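Local coordinates for protein DNA polymerase II large subunit (Pyrococcus horikoshii, PDB 5BKH) that is a self-splicing mini-intein from the large subunit of an archaeal DNA polymerase II, an enzyme that probably synthesises DNA, at residues H83-E88 / I143-P148. Sequence-based numbering, arbitrary orientation.
Sequences HLIRFE and IEFIEP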
loop_
_atom_site.group_PDB
_atom_site.type_symbol
_atom_site.label_atom_id
_atom_site.label_comp_id
_atom_site.label_asym_id
_atom_site.label_seq_id
_atom_site.Cartn_x
_atom_site.Cartn_y
_atom_site.Cartn_z
ATOM N N HIS A 83 -5.667 -12.295 -11.959
ATOM C CA HIS A 83 -6.633 -13.028 -12.758
ATOM C C HIS A 83 -7.367 -14.040 -11.890
ATOM O O HIS A 83 -6.933 -14.376 -10.785
ATOM C CB HIS A 83 -5.942 -13.735 -13.925
ATOM C CG HIS A 83 -4.562 -14.211 -13.596
ATOM N ND1 HIS A 83 -3.428 -13.580 -14.057
ATOM C CD2 HIS A 83 -4.134 -15.254 -12.844
ATOM C CE1 HIS A 83 -2.359 -14.214 -13.604
ATOM N NE2 HIS A 83 -2.762 -15.233 -12.867
ATOM N N LEU A 84 -8.491 -14.523 -12.399
ATOM C CA LEU A 84 -9.266 -15.538 -11.706
ATOM C C LEU A 84 -9.068 -16.897 -12.359
ATOM O O LEU A 84 -8.576 -17.013 -13.484
ATOM C CB LEU A 84 -10.759 -15.201 -11.695
ATOM C CG LEU A 84 -11.160 -13.909 -11.001
ATOM C CD1 LEU A 84 -11.602 -12.913 -12.039
ATOM C CD2 LEU A 84 -12.261 -14.174 -9.995
ATOM N N ILE A 85 -9.471 -17.927 -11.628
ATOM C CA ILE A 85 -9.492 -19.289 -12.128
ATOM C C ILE A 85 -10.935 -19.629 -12.474
ATOM O O ILE A 85 -11.853 -19.370 -11.681
ATOM C CB ILE A 85 -8.921 -20.268 -11.091
ATOM C CG1 ILE A 85 -7.406 -20.361 -11.225
ATOM C CG2 ILE A 85 -9.482 -21.646 -11.317
ATOM C CD1 ILE A 85 -6.766 -21.231 -10.167
ATOM N N ARG A 86 -11.137 -20.199 -13.659
ATOM C CA ARG A 86 -12.444 -20.585 -14.170
ATOM C C ARG A 86 -12.477 -22.099 -14.325
ATOM O O ARG A 86 -11.675 -22.669 -15.079
ATOM C CB ARG A 86 -12.728 -19.908 -15.510
ATOM C CG ARG A 86 -14.170 -20.027 -15.969
ATOM C CD ARG A 86 -14.490 -19.012 -17.049
ATOM N NE ARG A 86 -15.113 -19.637 -18.210
ATOM C CZ ARG A 86 -16.405 -19.926 -18.302
ATOM N NH1 ARG A 86 -17.250 -19.642 -17.324
ATOM N NH2 ARG A 86 -16.860 -20.511 -19.406
ATOM N N PHE A 87 -13.391 -22.736 -13.600
ATOM C CA PHE A 87 -13.648 -24.166 -13.686
ATOM C C PHE A 87 -14.900 -24.368 -14.532
ATOM O O PHE A 87 -16.002 -23.967 -14.133
ATOM C CB PHE A 87 -13.844 -24.771 -12.298
ATOM C CG PHE A 87 -12.671 -24.604 -11.379
ATOM C CD1 PHE A 87 -11.494 -25.296 -11.602
ATOM C CD2 PHE A 87 -12.757 -23.776 -10.268
ATOM C CE1 PHE A 87 -10.415 -25.152 -10.745
ATOM C CE2 PHE A 87 -11.686 -23.631 -9.409
ATOM C CZ PHE A 87 -10.512 -24.326 -9.648
ATOM N N GLU A 88 -14.728 -24.969 -15.704
ATOM C CA GLU A 88 -15.846 -25.450 -16.502
ATOM C C GLU A 88 -16.115 -26.884 -16.070
ATOM O O GLU A 88 -15.262 -27.765 -16.250
ATOM C CB GLU A 88 -15.532 -25.354 -17.991
ATOM C CG GLU A 88 -16.318 -24.266 -18.707
ATOM C CD GLU A 88 -15.644 -23.800 -19.981
ATOM O OE1 GLU A 88 -15.691 -22.583 -20.265
ATOM O OE2 GLU A 88 -15.070 -24.646 -20.699
ATOM N N ILE A 143 -10.033 -25.970 -17.124
ATOM C CA ILE A 143 -9.493 -24.997 -16.181
ATOM C C ILE A 143 -8.828 -23.888 -16.980
ATOM O O ILE A 143 -7.922 -24.153 -17.779
ATOM C CB ILE A 143 -8.496 -25.626 -15.198
ATOM C CG1 ILE A 143 -9.205 -26.664 -14.332
ATOM C CG2 ILE A 143 -7.870 -24.548 -14.323
ATOM C CD1 ILE A 143 -8.321 -27.298 -13.302
ATOM N N GLU A 144 -9.265 -22.650 -16.756
ATOM C CA GLU A 144 -8.791 -21.502 -17.516
ATOM C C GLU A 144 -8.428 -20.368 -16.571
ATOM O O GLU A 144 -9.217 -20.012 -15.694
ATOM C CB GLU A 144 -9.859 -21.017 -18.503
ATOM C CG GLU A 144 -9.439 -21.043 -19.960
ATOM C CD GLU A 144 -10.533 -20.543 -20.884
ATOM O OE1 GLU A 144 -11.721 -20.787 -20.588
ATOM O OE2 GLU A 144 -10.203 -19.905 -21.904
ATOM N N PHE A 145 -7.253 -19.785 -16.761
ATOM C CA PHE A 145 -6.897 -18.556 -16.061
ATOM C C PHE A 145 -7.425 -17.391 -16.890
ATOM O O PHE A 145 -6.945 -17.143 -18.001
ATOM C CB PHE A 145 -5.390 -18.474 -15.847
ATOM C CG PHE A 145 -4.911 -19.265 -14.665
ATOM C CD1 PHE A 145 -4.762 -20.641 -14.752
ATOM C CD2 PHE A 145 -4.620 -18.640 -13.464
ATOM C CE1 PHE A 145 -4.328 -21.378 -13.666
ATOM C CE2 PHE A 145 -4.181 -19.371 -12.374
ATOM C CZ PHE A 145 -4.035 -20.743 -12.476
ATOM N N ILE A 146 -8.430 -16.692 -16.363
ATOM C CA ILE A 146 -9.176 -15.708 -17.136
ATOM C C ILE A 146 -9.044 -14.330 -16.500
ATOM O O ILE A 146 -8.860 -14.184 -15.286
ATOM C CB ILE A 146 -10.665 -16.100 -17.280
ATOM C CG1 ILE A 146 -11.304 -16.351 -15.913
ATOM C CG2 ILE A 146 -10.816 -17.325 -18.167
ATOM C CD1 ILE A 146 -12.062 -15.160 -15.358
ATOM N N GLU A 147 -9.147 -13.311 -17.349
ATOM C CA GLU A 147 -9.163 -11.921 -16.919
ATOM C C GLU A 147 -10.539 -11.343 -17.204
ATOM O O GLU A 147 -10.934 -11.247 -18.376
ATOM C CB GLU A 147 -8.086 -11.114 -17.641
ATOM C CG GLU A 147 -6.678 -11.574 -17.344
ATOM C CD GLU A 147 -5.656 -10.902 -18.233
ATOM O OE1 GLU A 147 -5.935 -10.736 -19.439
ATOM O OE2 GLU A 147 -4.574 -10.546 -17.729
ATOM N N PRO A 148 -11.302 -10.958 -16.189
ATOM C CA PRO A 148 -12.659 -10.459 -16.428
ATOM C C PRO A 148 -12.623 -9.143 -17.181
ATOM O O PRO A 148 -11.875 -8.228 -16.802
ATOM C CB PRO A 148 -13.221 -10.286 -15.007
ATOM C CG PRO A 148 -12.021 -10.068 -14.156
ATOM C CD PRO A 148 -10.917 -10.885 -14.768
#
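Leu84 and Ile146 trade two backbone hydrogen bonds, Leu84 N to Ile146 O and Ile146 N to Leu84 O, both 2.9 Å, and Arg86 and Glu144 repeat the exchange, so residues 84-88 and 143-146 run antiparallel. The non-hydrogen-bonded pairs, Ile85 with Phe145 and Phe87 with Ile143, pack on one face of the sheet, with Leu84, Arg86, Glu144 and Ile146 on the other. Ile85 lays CG1 over a face of the Phe145 ring, 3.8 Å from its centroid, a CH-pi contact, while His83 CD2 reaches that ring's edge, 3.5 Å from Phe145 CD2, with the planes at 81°. Phe87 turns its edge to Ile143, Phe87 CD1 to Ile143 CG1 3.8 Å, and takes Ile85 CG2 over one face. Phe145 also stacks on Phe145 of the second subunit; an alanine here would probably leave Ile85 CG1 and the His83 ring without their shared aromatic neighbour and cost that intersubunit stack. On the opposite face Leu84 CD1 packs against Pro148 CD at 3.5 Å. In Ile146, CG1 sits between backbone N and carbonyl carbon (chi1 54°), and the turn at chi2 (97°) brings Ile146 CD1 to 3.9 Å from Leu84 CB. Among charges, Arg86 NH2 forms a salt bridge with Glu88 OE1 of its own strand, while Glu144 OE1, at the guanidinium edge, is 4.3 Å from Arg86 NE, too far for one. In this domain-swapped intein His83 hydrogen-bonds His83 of the second subunit, Glu147 makes a salt bridge with Arg115 of the second subunit, and strand 84-89 lies between strands 94-97 and 135-146 in an antiparallel sheet.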